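Local coordinates for Blr3880 protein (Bradyrhizobium japonicum, PDB 2OOD) that probably catalyses the hydrolytic deamination of guanine to xanthine and ammonia, using one bound zinc ion per subunit, at residues Glu62-Lys67 and Glu455-Gly460; Asp68-Pro73 and Ser439-Val444; Asp410-Gln415 and Trp420-Ile425. All coordinates share one frame; numbering follows the deposited sequence.

Contact 1. Residues Glu62-Lys67 and Glu455-Gly460; sequences EITHIK and ETWVMG
Ile66 and Thr64 of strand 62-67, an outermost strand of the small mixed sheet within this chain, pack by their side chains on Trp457 and Glu455 of strand 453-458. The contact is small and mostly apolar. The strand axes stay 11.4 Å apart at their closest and run roughly antiparallel, at 145°. Ile66 has the largest share, and its CD1 makes both of its close contacts. Its first two torsions (chi1 -46°, chi2 -73°) bring CD1 obliquely to the indole, 3.8 Å from Trp457 CZ2. The same Ile66 CD1 lies 3.3 Å from Glu455 OE1, whose side chain comes from the opposite direction. Thr64 adds its methyl, with CG2 4.3 Å from Trp457 CH2.

The indole is also held from its own strand. Trp457 NE1 donates to Glu455 OE1 at 3.0 Å, nearly in the ring plane and onto the anti lone pair of the carboxylate. This bond limits rotation of the ring. Glu455 OE2 forms a salt bridge with Lys465, and both oxygens of the buried carboxylate thus have a polar partner.

Strands from the two ends of the chain meet here, consistent with the composite beta domain beside the barrel in amidohydrolases. Strand 62-67 pairs with strand 5-9. Strand 453-458 lies between strands 406-409 and 461-465, and Trp457 stacks on Phe406.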
loop_
_atom_site.group_PDB
_atom_site.type_symbol
_atom_site.label_atom_id
_atom_site.label_comp_id
_atom_site.label_asym_id
_atom_site.label_seq_id
_atom_site.Cartn_x
_atom_site.Cartn_y
_atom_site.Cartn_z
ATOM N N GLU A 62 4.042 11.744 -39.204
ATOM C CA GLU A 62 4.130 10.333 -38.839
ATOM C C GLU A 62 3.323 10.049 -37.562
ATOM O O GLU A 62 3.822 10.248 -36.451
ATOM C CB GLU A 62 5.596 9.954 -38.602
ATOM C CG GLU A 62 6.412 9.749 -39.855
ATOM C CD GLU A 62 6.002 8.491 -40.607
ATOM O OE1 GLU A 62 5.988 7.394 -39.977
ATOM O OE2 GLU A 62 5.699 8.595 -41.827
ATOM N N ILE A 63 2.092 9.579 -37.698
ATOM C CA ILE A 63 1.317 9.317 -36.497
ATOM C C ILE A 63 1.595 7.940 -35.889
ATOM O O ILE A 63 1.481 6.909 -36.560
ATOM C CB ILE A 63 -0.221 9.460 -36.743
ATOM C CG1 ILE A 63 -0.742 8.289 -37.582
ATOM C CG2 ILE A 63 -0.517 10.782 -37.463
ATOM C CD1 ILE A 63 -0.163 8.228 -39.026
ATOM N N THR A 64 1.978 7.944 -34.614
ATOM C CA THR A 64 2.239 6.715 -33.868
ATOM C C THR A 64 0.965 6.459 -33.068
ATOM O O THR A 64 0.575 7.278 -32.241
ATOM C CB THR A 64 3.416 6.893 -32.893
ATOM O OG1 THR A 64 4.598 7.233 -33.629
ATOM C CG2 THR A 64 3.650 5.613 -32.102
ATOM N N HIS A 65 0.312 5.333 -33.314
ATOM C CA HIS A 65 -0.931 5.043 -32.612
ATOM C C HIS A 65 -0.773 4.134 -31.393
ATOM O O HIS A 65 -0.614 2.914 -31.536
ATOM C CB HIS A 65 -1.943 4.415 -33.583
ATOM C CG HIS A 65 -3.365 4.469 -33.104
ATOM N ND1 HIS A 65 -4.369 3.714 -33.674
ATOM C CD2 HIS A 65 -3.952 5.190 -32.118
ATOM C CE1 HIS A 65 -5.513 3.966 -33.060
ATOM N NE2 HIS A 65 -5.288 4.859 -32.111
ATOM N N ILE A 66 -0.813 4.737 -30.201
ATOM C CA ILE A 66 -0.730 3.981 -28.952
ATOM C C ILE A 66 -2.158 3.477 -28.755
ATOM O O ILE A 66 -3.027 4.233 -28.340
ATOM C CB ILE A 66 -0.396 4.872 -27.730
ATOM C CG1 ILE A 66 0.751 5.836 -28.045
ATOM C CG2 ILE A 66 -0.027 3.989 -26.539
ATOM C CD1 ILE A 66 2.084 5.186 -28.122
ATOM N N LYS A 67 -2.414 2.215 -29.053
ATOM C CA LYS A 67 -3.769 1.700 -28.904
ATOM C C LYS A 67 -4.108 1.149 -27.517
ATOM O O LYS A 67 -3.220 0.795 -26.747
ATOM C CB LYS A 67 -4.027 0.624 -29.961
ATOM C CG LYS A 67 -4.011 1.147 -31.390
ATOM C CD LYS A 67 -4.264 0.020 -32.386
ATOM C CE LYS A 67 -4.304 0.539 -33.821
ATOM N NZ LYS A 67 -4.750 -0.514 -34.794
ATOM N N GLU A 455 4.110 2.435 -21.273
ATOM C CA GLU A 455 5.122 3.165 -22.018
ATOM C C GLU A 455 5.396 4.499 -21.348
ATOM O O GLU A 455 4.473 5.165 -20.891
ATOM C CB GLU A 455 4.656 3.410 -23.457
ATOM C CG GLU A 455 4.428 2.151 -24.281
ATOM C CD GLU A 455 4.002 2.456 -25.710
ATOM O OE1 GLU A 455 4.276 3.582 -26.182
ATOM O OE2 GLU A 455 3.409 1.565 -26.364
ATOM N N THR A 456 6.667 4.881 -21.283
ATOM C CA THR A 456 7.051 6.158 -20.691
ATOM C C THR A 456 7.844 6.919 -21.750
ATOM O O THR A 456 8.845 6.421 -22.251
ATOM C CB THR A 456 7.938 5.973 -19.439
ATOM O OG1 THR A 456 7.252 5.172 -18.474
ATOM C CG2 THR A 456 8.256 7.317 -18.820
ATOM N N TRP A 457 7.391 8.119 -22.095
ATOM C CA TRP A 457 8.056 8.927 -23.107
ATOM C C TRP A 457 8.644 10.198 -22.511
ATOM O O TRP A 457 8.063 10.796 -21.613
ATOM C CB TRP A 457 7.061 9.314 -24.208
ATOM C CG TRP A 457 6.487 8.149 -24.980
ATOM C CD1 TRP A 457 5.794 7.089 -24.471
ATOM C CD2 TRP A 457 6.544 7.944 -26.401
ATOM N NE1 TRP A 457 5.416 6.238 -25.484
ATOM C CE2 TRP A 457 5.863 6.741 -26.677
ATOM C CE3 TRP A 457 7.103 8.662 -27.466
ATOM C CZ2 TRP A 457 5.731 6.238 -27.980
ATOM C CZ3 TRP A 457 6.966 8.157 -28.766
ATOM C CH2 TRP A 457 6.288 6.962 -29.004
ATOM N N VAL A 458 9.793 10.610 -23.026
ATOM C CA VAL A 458 10.449 11.821 -22.567
ATOM C C VAL A 458 10.851 12.619 -23.798
ATOM O O VAL A 458 11.671 12.161 -24.595
ATOM C CB VAL A 458 11.713 11.502 -21.764
ATOM C CG1 VAL A 458 12.364 12.780 -21.294
ATOM C CG2 VAL A 458 11.367 10.627 -20.596
HETATM N N MSE A 459 10.268 13.803 -23.959
HETATM C CA MSE A 459 10.576 14.658 -25.102
HETATM C C MSE A 459 10.222 14.004 -26.443
HETATM O O MSE A 459 11.007 14.050 -27.389
HETATM C CB MSE A 459 12.062 15.024 -25.093
HETATM C CG MSE A 459 12.455 15.965 -23.986
HETATM SE SE MSE A 459 11.599 17.722 -24.182
HETATM C CE MSE A 459 13.132 18.730 -24.857
ATOM N N GLY A 460 9.048 13.389 -26.523
ATOM C CA GLY A 460 8.640 12.762 -27.768
ATOM C C GLY A 460 9.428 11.516 -28.135
ATOM O O GLY A 460 9.268 10.966 -29.226
#

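Contact 2. Residues Asp68-Pro73 and Ser439-Val444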
loop_
_atom_site.group_PDB
_atom_site.type_symbol
_atom_site.label_atom_id
_atom_site.label_comp_id
_atom_site.label_asym_id
_atom_site.label_seq_id
_atom_site.Cartn_x
_atom_site.Cartn_y
_atom_site.Cartn_z
ATOM N N ASP A 68 -5.401 1.097 -27.211
ATOM C CA ASP A 68 -5.912 0.574 -25.944
ATOM C C ASP A 68 -5.223 1.032 -24.667
ATOM O O ASP A 68 -5.009 0.231 -23.754
ATOM C CB ASP A 68 -5.909 -0.949 -25.973
ATOM C CG ASP A 68 -6.714 -1.504 -27.127
ATOM O OD1 ASP A 68 -7.862 -1.042 -27.322
ATOM O OD2 ASP A 68 -6.199 -2.399 -27.837
ATOM N N ARG A 69 -4.890 2.312 -24.588
ATOM C CA ARG A 69 -4.240 2.834 -23.400
ATOM C C ARG A 69 -4.845 4.190 -23.074
ATOM O O ARG A 69 -5.611 4.752 -23.861
ATOM C CB ARG A 69 -2.740 3.007 -23.652
ATOM C CG ARG A 69 -2.005 1.740 -24.035
ATOM C CD ARG A 69 -1.820 0.828 -22.841
ATOM N NE ARG A 69 -1.045 -0.371 -23.160
ATOM C CZ ARG A 69 -1.566 -1.547 -23.497
ATOM N NH1 ARG A 69 -2.883 -1.710 -23.566
ATOM N NH2 ARG A 69 -0.761 -2.572 -23.751
ATOM N N ILE A 70 -4.517 4.706 -21.895
ATOM C CA ILE A 70 -4.976 6.026 -21.511
ATOM C C ILE A 70 -3.676 6.810 -21.369
ATOM O O ILE A 70 -2.874 6.543 -20.471
ATOM C CB ILE A 70 -5.762 6.000 -20.183
ATOM C CG1 ILE A 70 -7.016 5.141 -20.340
ATOM C CG2 ILE A 70 -6.198 7.402 -19.811
ATOM C CD1 ILE A 70 -7.917 5.154 -19.142
ATOM N N ILE A 71 -3.447 7.748 -22.285
ATOM C CA ILE A 71 -2.225 8.547 -22.272
ATOM C C ILE A 71 -2.371 9.771 -21.381
ATOM O O ILE A 71 -3.240 10.613 -21.600
ATOM C CB ILE A 71 -1.841 9.009 -23.703
ATOM C CG1 ILE A 71 -1.889 7.819 -24.662
ATOM C CG2 ILE A 71 -0.441 9.599 -23.705
ATOM C CD1 ILE A 71 -1.682 8.193 -26.099
ATOM N N VAL A 72 -1.514 9.862 -20.370
ATOM C CA VAL A 72 -1.548 10.981 -19.440
ATOM C C VAL A 72 -0.168 11.622 -19.362
ATOM O O VAL A 72 0.814 11.036 -19.809
ATOM C CB VAL A 72 -1.968 10.509 -18.029
ATOM C CG1 VAL A 72 -3.356 9.884 -18.079
ATOM C CG2 VAL A 72 -0.957 9.510 -17.493
ATOM N N PRO A 73 -0.079 12.846 -18.822
ATOM C CA PRO A 73 1.216 13.522 -18.708
ATOM C C PRO A 73 2.159 12.744 -17.797
ATOM O O PRO A 73 1.712 12.007 -16.924
ATOM C CB PRO A 73 0.840 14.878 -18.123
ATOM C CG PRO A 73 -0.493 15.128 -18.723
ATOM C CD PRO A 73 -1.177 13.790 -18.550
ATOM N N SER A 439 -13.005 7.049 -13.957
ATOM C CA SER A 439 -13.409 5.850 -13.256
ATOM C C SER A 439 -12.363 4.727 -13.348
ATOM O O SER A 439 -12.124 4.021 -12.373
ATOM C CB SER A 439 -14.753 5.388 -13.815
ATOM O OG SER A 439 -15.525 4.749 -12.821
HETATM N N MSE A 440 -11.737 4.565 -14.512
HETATM C CA MSE A 440 -10.718 3.525 -14.695
HETATM C C MSE A 440 -9.379 3.938 -14.087
HETATM O O MSE A 440 -8.576 3.089 -13.703
HETATM C CB MSE A 440 -10.506 3.224 -16.178
HETATM C CG MSE A 440 -11.767 2.895 -16.923
HETATM SE SE MSE A 440 -11.402 2.260 -18.731
HETATM C CE MSE A 440 -12.979 1.141 -18.956
ATOM N N LEU A 441 -9.138 5.244 -14.030
ATOM C CA LEU A 441 -7.910 5.769 -13.457
ATOM C C LEU A 441 -7.925 5.537 -11.948
ATOM O O LEU A 441 -6.880 5.339 -11.333
ATOM C CB LEU A 441 -7.760 7.261 -13.767
ATOM C CG LEU A 441 -7.370 7.634 -15.199
ATOM C CD1 LEU A 441 -7.386 9.137 -15.353
ATOM C CD2 LEU A 441 -5.993 7.086 -15.526
ATOM N N PHE A 442 -9.108 5.556 -11.347
ATOM C CA PHE A 442 -9.186 5.305 -9.922
ATOM C C PHE A 442 -8.865 3.834 -9.683
ATOM O O PHE A 442 -8.333 3.467 -8.640
ATOM C CB PHE A 442 -10.578 5.609 -9.367
ATOM C CG PHE A 442 -10.633 5.604 -7.861
ATOM C CD1 PHE A 442 -10.044 6.636 -7.124
ATOM C CD2 PHE A 442 -11.211 4.544 -7.171
ATOM C CE1 PHE A 442 -10.032 6.603 -5.722
ATOM C CE2 PHE A 442 -11.198 4.511 -5.768
ATOM C CZ PHE A 442 -10.607 5.540 -5.054
ATOM N N ALA A 443 -9.203 2.986 -10.648
ATOM C CA ALA A 443 -8.918 1.567 -10.521
ATOM C C ALA A 443 -7.418 1.347 -10.717
ATOM O O ALA A 443 -6.848 0.411 -10.166
ATOM C CB ALA A 443 -9.705 0.782 -11.544
ATOM N N VAL A 444 -6.779 2.202 -11.513
ATOM C CA VAL A 444 -5.343 2.090 -11.730
ATOM C C VAL A 444 -4.659 2.356 -10.396
ATOM O O VAL A 444 -3.785 1.602 -9.973
ATOM C CB VAL A 444 -4.845 3.116 -12.758
ATOM C CG1 VAL A 444 -3.349 3.276 -12.649
ATOM C CG2 VAL A 444 -5.211 2.663 -14.151
#
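Ile70 of strand 70-81 meets Met440 and Leu441 of helix 434-447 in a buried apolar contact. Here a helix from the C-terminal part of the chain covers the start of the strand that carries the zinc ligands His79 and His81 at its other end. Both branches of the isoleucine are used. The longer branch ends at CD1, 4.4 Å from Met440 CB, and so touches the base of the selenomethionine side chain; the selenium end leads away from the strand. The shorter branch places CG2 4.3 Å from Leu441 CD2. The extended outer torsion of Ile70 (chi2 -175°) carries CD1 out toward the helix. Leu441 does not start out aimed at the strand, but its end comes nearer. Val72, two residues along the same strand, also faces the helix, more loosely. The packing continues beyond the pair: Ile70 and Leu441 both touch Phe13 of strand 11-15, and Leu441 also touches Leu409 of strand 406-409.

The polar interactions lie within each segment or lead outside the pair. Arg69 NH1 donates to Asp68 O at 2.9 Å, from above the carbonyl plane and with the oxygen close to the guanidinium plane. This folds the arginine back over the corner that the chain turns at residues 68 and 69. Arg69 NE also forms a salt bridge with Asp454. In the helix, Val444 N donates to Met440 O at 3.0 Å.

No hydrogen bond or salt bridge joins strand to helix. The contact rests on burial of apolar groups at loose van der Waals distance, and its contribution is hydrophobic.

Contact 3. Residues Asp410-Gln415 and Trp420-Ile425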
loop_
_atom_site.group_PDB
_atom_site.type_symbol
_atom_site.label_atom_id
_atom_site.label_comp_id
_atom_site.label_asym_id
_atom_site.label_seq_id
_atom_site.Cartn_x
_atom_site.Cartn_y
_atom_site.Cartn_z
ATOM N N ASP A 410 -2.093 1.221 -19.003
ATOM C CA ASP A 410 -2.900 0.081 -19.403
ATOM C C ASP A 410 -3.840 -0.150 -18.233
ATOM O O ASP A 410 -3.466 -0.766 -17.237
ATOM C CB ASP A 410 -2.028 -1.152 -19.628
ATOM C CG ASP A 410 -2.845 -2.380 -19.987
ATOM O OD1 ASP A 410 -4.091 -2.280 -20.031
ATOM O OD2 ASP A 410 -2.245 -3.446 -20.221
ATOM N N PRO A 411 -5.081 0.347 -18.336
ATOM C CA PRO A 411 -6.051 0.180 -17.249
ATOM C C PRO A 411 -6.273 -1.248 -16.762
ATOM O O PRO A 411 -6.820 -1.452 -15.685
ATOM C CB PRO A 411 -7.321 0.827 -17.810
ATOM C CG PRO A 411 -7.155 0.707 -19.290
ATOM C CD PRO A 411 -5.699 1.004 -19.499
ATOM N N ASN A 412 -5.834 -2.234 -17.537
ATOM C CA ASN A 412 -6.016 -3.626 -17.145
ATOM C C ASN A 412 -4.834 -4.220 -16.395
ATOM O O ASN A 412 -4.896 -5.358 -15.936
ATOM C CB ASN A 412 -6.329 -4.493 -18.368
ATOM C CG ASN A 412 -7.767 -4.345 -18.834
ATOM O OD1 ASN A 412 -8.700 -4.509 -18.048
ATOM N ND2 ASN A 412 -7.954 -4.042 -20.116
ATOM N N GLY A 413 -3.766 -3.444 -16.261
ATOM C CA GLY A 413 -2.585 -3.929 -15.570
ATOM C C GLY A 413 -2.727 -3.989 -14.063
ATOM O O GLY A 413 -3.484 -3.220 -13.470
ATOM N N GLY A 414 -1.993 -4.905 -13.441
ATOM C CA GLY A 414 -2.057 -5.039 -12.000
ATOM C C GLY A 414 -2.436 -6.442 -11.593
ATOM O O GLY A 414 -2.335 -7.366 -12.390
ATOM N N GLN A 415 -2.872 -6.606 -10.350
ATOM C CA GLN A 415 -3.267 -7.915 -9.843
ATOM C C GLN A 415 -4.320 -8.551 -10.751
ATOM O O GLN A 415 -4.972 -7.867 -11.542
ATOM C CB GLN A 415 -3.808 -7.782 -8.414
ATOM C CG GLN A 415 -5.062 -6.929 -8.302
ATOM C CD GLN A 415 -5.481 -6.683 -6.873
ATOM O OE1 GLN A 415 -5.585 -7.609 -6.079
ATOM N NE2 GLN A 415 -5.731 -5.426 -6.539
ATOM N N TRP A 420 -11.539 -7.735 -14.592
ATOM C CA TRP A 420 -12.961 -8.066 -14.445
ATOM C C TRP A 420 -13.611 -6.921 -13.714
ATOM O O TRP A 420 -14.814 -6.687 -13.829
ATOM C CB TRP A 420 -13.179 -9.369 -13.679
ATOM C CG TRP A 420 -14.586 -9.847 -13.829
ATOM C CD1 TRP A 420 -15.323 -9.844 -14.973
ATOM C CD2 TRP A 420 -15.432 -10.396 -12.811
ATOM N NE1 TRP A 420 -16.575 -10.352 -14.736
ATOM C CE2 TRP A 420 -16.669 -10.699 -13.417
ATOM C CE3 TRP A 420 -15.267 -10.664 -11.448
ATOM C CZ2 TRP A 420 -17.734 -11.257 -12.706
ATOM C CZ3 TRP A 420 -16.332 -11.222 -10.742
ATOM C CH2 TRP A 420 -17.547 -11.510 -11.374
ATOM N N HIS A 421 -12.789 -6.207 -12.954
ATOM C CA HIS A 421 -13.232 -5.048 -12.195
ATOM C C HIS A 421 -13.428 -3.860 -13.135
ATOM O O HIS A 421 -14.433 -3.143 -13.076
ATOM C CB HIS A 421 -12.196 -4.701 -11.124
ATOM C CG HIS A 421 -12.435 -3.377 -10.467
ATOM N ND1 HIS A 421 -11.561 -2.317 -10.586
ATOM C CD2 HIS A 421 -13.471 -2.927 -9.721
ATOM C CE1 HIS A 421 -12.051 -1.270 -9.946
ATOM N NE2 HIS A 421 -13.208 -1.614 -9.413
ATOM N N GLN A 422 -12.445 -3.656 -14.001
ATOM C CA GLN A 422 -12.481 -2.568 -14.962
ATOM C C GLN A 422 -13.582 -2.772 -16.005
ATOM O O GLN A 422 -14.131 -1.798 -16.527
ATOM C CB GLN A 422 -11.117 -2.445 -15.651
ATOM C CG GLN A 422 -10.011 -1.924 -14.750
ATOM C CD GLN A 422 -10.012 -0.409 -14.634
ATOM O OE1 GLN A 422 -11.067 0.221 -14.576
ATOM N NE2 GLN A 422 -8.827 0.181 -14.584
ATOM N N SER A 423 -13.917 -4.027 -16.302
ATOM C CA SER A 423 -14.944 -4.313 -17.306
ATOM C C SER A 423 -16.342 -3.887 -16.870
ATOM O O SER A 423 -17.279 -3.896 -17.671
ATOM C CB SER A 423 -14.965 -5.805 -17.659
ATOM O OG SER A 423 -15.594 -6.572 -16.648
ATOM N N LEU A 424 -16.486 -3.520 -15.599
ATOM C CA LEU A 424 -17.780 -3.080 -15.079
ATOM C C LEU A 424 -18.178 -1.745 -15.687
ATOM O O LEU A 424 -19.331 -1.337 -15.594
ATOM C CB LEU A 424 -17.738 -2.924 -13.557
ATOM C CG LEU A 424 -18.147 -4.123 -12.705
ATOM C CD1 LEU A 424 -18.011 -3.757 -11.236
ATOM C CD2 LEU A 424 -19.584 -4.527 -13.022
ATOM N N ILE A 425 -17.227 -1.064 -16.312
ATOM C CA ILE A 425 -17.507 0.235 -16.899
ATOM C C ILE A 425 -18.162 0.189 -18.280
ATOM O O ILE A 425 -17.495 0.254 -19.313
ATOM C CB ILE A 425 -16.224 1.074 -16.943
ATOM C CG1 ILE A 425 -15.747 1.304 -15.511
ATOM C CG2 ILE A 425 -16.474 2.416 -17.636
ATOM C CD1 ILE A 425 -14.706 2.350 -15.397
#
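Gln422 reaches across from helix 418-422 with its amide aimed at the backbone of Pro411. Its CG is anti to the carbonyl carbon, and the chain then bends at chi2 (-82°). The bend, with the turn of the amide at chi3, brings NE2 to 2.8 Å from Pro411 O, where it donates a hydrogen bond with an N-H...O angle of 148°. The donor is tilted from the carbonyl plane, and the oxygen is also somewhat out of the amide plane. Beside this bond, Gln422 NE2 packs against the proline ring, 3.6 Å from Pro411 CB.

Asn412 runs at a slant to Gln422. Their amide planes stand almost perpendicular, 81° apart, and the amides do not pair. Instead Asn412 OD1 lies 4.0 Å from Gln422 CB.

The loop is shaped by a type I turn from Asp410 to Gly413. An Asx turn, Asn412 N to Asp410 OD1 at 3.0 Å, overlaps this turn. Gln422 NE2 also donates to Met440 O, so one amide nitrogen serves two carbonyls. A leucine in its place would probably leave Pro411 O and Met440 O without this shared donor.

The contact closes a strand-to-helix connection, the loop from strand 406-409 into helix 418-422. Helix 434-447 flanks that helix, with Ala443 against Gln422. Arg86 of the second subunit bonds to Trp420 O and Ser423 OG.

Contact 3 is nested along the chain inside the loop closed by contact 2, and contact 2 inside that closed by contact 1. Centres of contacts 1 and 2 are 16 Å apart, and those of 2 and 3 are 10 Å apart. Contacts 1 and 2 reach the same sheet: strands 453-458 and 70-81 both pair with strand 406-409. Ile66 packs on Ile71. Contacts 2 and 3 touch where Ile425 packs on Met440 and Ser439. Contacts 1 and 2 bring the C-terminal part of the chain against its early strands, away from the zinc and guanine site. Contact 3 is a local link between the loop after strand 406-409 and helix 418-422, beside the subunit interface.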